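Local coordinates for YebG family protein (Pseudomonas syringae pv. tomato, PDB 3ERM) that is of unknown function, belongs to the YebG family and forms an all-helical two-chain assembly, at residues A[31-36]-A[60-66]. Sequence-based numbering, arbitrary orientation.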
ATOM      1  N   GLN A  31     -15.695  -4.654  -0.612  1.00 53.47           N
ATOM      2  CA  GLN A  31     -14.524  -4.821   0.234  1.00 53.51           C
ATOM      3  C   GLN A  31     -13.342  -4.030  -0.314  1.00 53.10           C
ATOM      4  O   GLN A  31     -12.531  -3.540   0.456  1.00 53.10           O
ATOM      5  CB  GLN A  31     -14.179  -6.303   0.376  1.00 54.12           C
ATOM      6  CG  GLN A  31     -15.196  -7.111   1.186  1.00 55.09           C
ATOM      7  CD  GLN A  31     -15.089  -8.618   0.905  1.00 57.45           C
ATOM      8  OE1 GLN A  31     -15.938  -9.429   1.346  1.00 58.37           O
ATOM      9  NE2 GLN A  31     -14.052  -9.005   0.150  1.00 57.61           N
HETATM   10  N   MSE A  32     -13.270  -3.901  -1.638  1.00 53.36           N
HETATM   11  CA  MSE A  32     -12.297  -3.047  -2.332  1.00 53.37           C
HETATM   12  C   MSE A  32     -12.435  -1.580  -1.847  1.00 52.07           C
HETATM   13  O   MSE A  32     -11.444  -0.922  -1.479  1.00 51.27           O
HETATM   14  CB  MSE A  32     -12.530  -3.185  -3.844  1.00 56.75           C
HETATM   15  CG  MSE A  32     -11.594  -2.433  -4.752  1.00 61.79           C
HETATM   16 SE   MSE A  32     -11.851  -0.473  -4.646  0.70 68.42          SE
HETATM   17  CE  MSE A  32     -10.285   0.081  -5.622  1.00 67.58           C
ATOM     18  N   LEU A  33     -13.676  -1.096  -1.830  1.00 50.24           N
ATOM     19  CA  LEU A  33     -14.012   0.253  -1.432  1.00 48.84           C
ATOM     20  C   LEU A  33     -13.745   0.452   0.036  1.00 48.28           C
ATOM     21  O   LEU A  33     -13.065   1.406   0.404  1.00 49.16           O
ATOM     22  CB  LEU A  33     -15.481   0.536  -1.714  1.00 48.79           C
ATOM     23  CG  LEU A  33     -15.867   0.456  -3.182  1.00 49.19           C
ATOM     24  CD1 LEU A  33     -17.375   0.245  -3.330  1.00 49.39           C
ATOM     25  CD2 LEU A  33     -15.380   1.707  -3.916  1.00 48.70           C
ATOM     26  N   GLU A  34     -14.272  -0.437   0.877  1.00 47.36           N
ATOM     27  CA  GLU A  34     -14.036  -0.328   2.310  1.00 46.75           C
ATOM     28  C   GLU A  34     -12.528  -0.257   2.632  1.00 44.44           C
ATOM     29  O   GLU A  34     -12.134   0.489   3.506  1.00 43.56           O
ATOM     30  CB  GLU A  34     -14.731  -1.455   3.075  1.00 49.34           C
ATOM     31  CG  GLU A  34     -14.538  -1.373   4.587  1.00 53.32           C
ATOM     32  CD  GLU A  34     -14.806  -2.701   5.359  1.00 57.07           C
ATOM     33  OE1 GLU A  34     -15.002  -3.800   4.721  1.00 57.93           O
ATOM     34  OE2 GLU A  34     -14.806  -2.630   6.634  1.00 57.60           O
ATOM     35  N   LEU A  35     -11.705  -1.011   1.904  1.00 42.79           N
ATOM     36  CA  LEU A  35     -10.244  -0.973   2.037  1.00 41.74           C
ATOM     37  C   LEU A  35      -9.623   0.314   1.543  1.00 43.35           C
ATOM     38  O   LEU A  35      -8.667   0.824   2.141  1.00 45.34           O
ATOM     39  CB  LEU A  35      -9.576  -2.105   1.259  1.00 38.36           C
ATOM     40  CG  LEU A  35      -8.034  -2.150   1.308  1.00 37.54           C
ATOM     41  CD1 LEU A  35      -7.452  -2.382   2.722  1.00 34.24           C
ATOM     42  CD2 LEU A  35      -7.495  -3.214   0.339  1.00 37.31           C
ATOM     43  N   ALA A  36     -10.128   0.822   0.429  1.00 43.95           N
ATOM     44  CA  ALA A  36      -9.534   1.990  -0.156  1.00 45.10           C
ATOM     45  C   ALA A  36      -9.800   3.115   0.844  1.00 46.62           C
ATOM     46  O   ALA A  36      -8.920   3.945   1.135  1.00 47.02           O
ATOM     47  CB  ALA A  36     -10.150   2.286  -1.540  1.00 44.50           C
ATOM     48  N   ILE A  60      -7.170   3.745  -3.829  1.00 48.35           N
ATOM     49  CA  ILE A  60      -8.035   3.035  -4.769  1.00 46.60           C
ATOM     50  C   ILE A  60      -7.168   2.134  -5.610  1.00 45.86           C
ATOM     51  O   ILE A  60      -7.566   1.049  -5.979  1.00 47.05           O
ATOM     52  CB  ILE A  60      -8.804   3.994  -5.691  1.00 47.48           C
ATOM     53  CG1 ILE A  60      -9.775   4.853  -4.880  1.00 47.40           C
ATOM     54  CG2 ILE A  60      -9.612   3.229  -6.766  1.00 45.91           C
ATOM     55  CD1 ILE A  60     -10.724   5.702  -5.734  1.00 47.07           C
ATOM     56  N   TYR A  61      -5.955   2.567  -5.888  1.00 44.06           N
ATOM     57  CA  TYR A  61      -5.143   1.847  -6.834  1.00 43.54           C
ATOM     58  C   TYR A  61      -4.653   0.553  -6.203  1.00 43.56           C
ATOM     59  O   TYR A  61      -4.730  -0.523  -6.803  1.00 43.62           O
ATOM     60  CB  TYR A  61      -3.961   2.693  -7.288  1.00 42.10           C
ATOM     61  CG  TYR A  61      -2.954   1.894  -8.053  1.00 41.66           C
ATOM     62  CD1 TYR A  61      -3.220   1.491  -9.379  1.00 41.79           C
ATOM     63  CD2 TYR A  61      -1.766   1.465  -7.447  1.00 41.16           C
ATOM     64  CE1 TYR A  61      -2.292   0.713 -10.110  1.00 42.16           C
ATOM     65  CE2 TYR A  61      -0.821   0.677  -8.159  1.00 41.28           C
ATOM     66  CZ  TYR A  61      -1.084   0.321  -9.491  1.00 42.81           C
ATOM     67  OH  TYR A  61      -0.171  -0.432 -10.221  1.00 43.74           O
HETATM   68  N   MSE A  62      -4.133   0.690  -4.994  1.00 42.04           N
HETATM   69  CA  MSE A  62      -3.708  -0.444  -4.183  1.00 42.08           C
HETATM   70  C   MSE A  62      -4.887  -1.383  -3.925  1.00 41.99           C
HETATM   71  O   MSE A  62      -4.741  -2.588  -4.094  1.00 40.66           O
HETATM   72  CB  MSE A  62      -3.097   0.032  -2.853  1.00 41.04           C
HETATM   73  CG  MSE A  62      -2.084   1.139  -3.029  1.00 42.32           C
HETATM   74 SE   MSE A  62      -0.908   1.344  -1.468  0.60 46.34          SE
HETATM   75  CE  MSE A  62       0.623   0.589  -2.183  1.00 45.29           C
ATOM     76  N   ALA A  63      -6.037  -0.826  -3.511  1.00 41.83           N
ATOM     77  CA  ALA A  63      -7.192  -1.639  -3.192  1.00 42.67           C
ATOM     78  C   ALA A  63      -7.566  -2.473  -4.422  1.00 43.49           C
ATOM     79  O   ALA A  63      -7.771  -3.658  -4.290  1.00 44.33           O
ATOM     80  CB  ALA A  63      -8.368  -0.792  -2.700  1.00 41.53           C
ATOM     81  N   LYS A  64      -7.576  -1.879  -5.622  1.00 43.96           N
ATOM     82  CA  LYS A  64      -7.868  -2.631  -6.874  1.00 42.82           C
ATOM     83  C   LYS A  64      -6.813  -3.711  -7.210  1.00 42.73           C
ATOM     84  O   LYS A  64      -7.040  -4.553  -8.067  1.00 41.63           O
ATOM     85  CB  LYS A  64      -7.968  -1.690  -8.069  1.00 42.73           C
ATOM     86  CG  LYS A  64      -9.233  -0.820  -8.202  1.00 44.26           C
ATOM     87  CD  LYS A  64      -9.024   0.192  -9.371  1.00 46.01           C
ATOM     88  CE  LYS A  64     -10.162   1.206  -9.593  1.00 47.23           C
ATOM     89  NZ  LYS A  64     -11.233   0.748 -10.535  1.00 49.80           N
ATOM     90  N   ASN A  65      -5.643  -3.658  -6.570  1.00 41.45           N
ATOM     91  CA  ASN A  65      -4.595  -4.638  -6.804  1.00 39.62           C
ATOM     92  C   ASN A  65      -4.196  -5.262  -5.494  1.00 40.89           C
ATOM     93  O   ASN A  65      -2.992  -5.554  -5.255  1.00 39.28           O
ATOM     94  CB  ASN A  65      -3.424  -3.917  -7.384  1.00 39.76           C
ATOM     95  CG  ASN A  65      -3.765  -3.288  -8.693  1.00 41.36           C
ATOM     96  OD1 ASN A  65      -3.788  -3.950  -9.697  1.00 40.68           O
ATOM     97  ND2 ASN A  65      -4.054  -1.999  -8.686  1.00 42.97           N
ATOM     98  N   ARG A  66      -5.198  -5.432  -4.616  1.00 41.25           N
ATOM     99  CA  ARG A  66      -4.894  -5.850  -3.249  1.00 43.45           C
ATOM    100  C   ARG A  66      -4.147  -7.175  -3.171  1.00 43.15           C
ATOM    101  O   ARG A  66      -3.312  -7.341  -2.264  1.00 44.86           O
ATOM    102  CB  ARG A  66      -6.113  -5.821  -2.302  1.00 43.63           C
ATOM    103  CG  ARG A  66      -7.175  -6.793  -2.595  1.00 43.95           C
ATOM    104  CD  ARG A  66      -8.370  -6.593  -1.665  1.00 45.05           C
ATOM    105  NE  ARG A  66      -8.066  -6.834  -0.240  1.00 46.54           N
ATOM    106  CZ  ARG A  66      -8.925  -6.639   0.769  1.00 46.70           C
ATOM    107  NH1 ARG A  66     -10.167  -6.214   0.544  1.00 46.11           N
ATOM    108  NH2 ARG A  66      -8.544  -6.878   2.014  1.00 47.70           N
TER
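L35 of helix 22-46 meets R66, at the start of helix 66-74. The R66 side chain runs obliquely across that of L35. Its CB and CD both touch CD2 of L35; that methyl then sits over the centre of the guanidinium, 3.7 Å above the plane, contacting NE and CZ, with NH2 a little farther off. A bend at chi3 (-64°) turns the flat group onto the leucine. At the tip, NH1 lies 3.6 Å from the carbonyl O of Q31, which stands obliquely to the guanidinium plane, a contact and not a hydrogen bond. NE donates a hydrogen bond to the F73 carbonyl of the second subunit and NH2 is also hydrogen-bonded, which probably fixes the group; L35 also packs on A77 of that subunit.

Deeper in, A63 points its methyl at helix 22-46, where CB lies 3.7 Å from CB of A36 and 3.3 Å from the carbonyl O of M32. A bend at chi2 (-69°) turns the selenomethionine M32 toward A63, its SE 4.0 Å from CB of A63. Small residues here let the backbones approach, CA of A36 and CA of I60 being 5.0 Å apart, in the helical hairpin of 22-46 and 52-63, which R66, just after it, links to the second subunit.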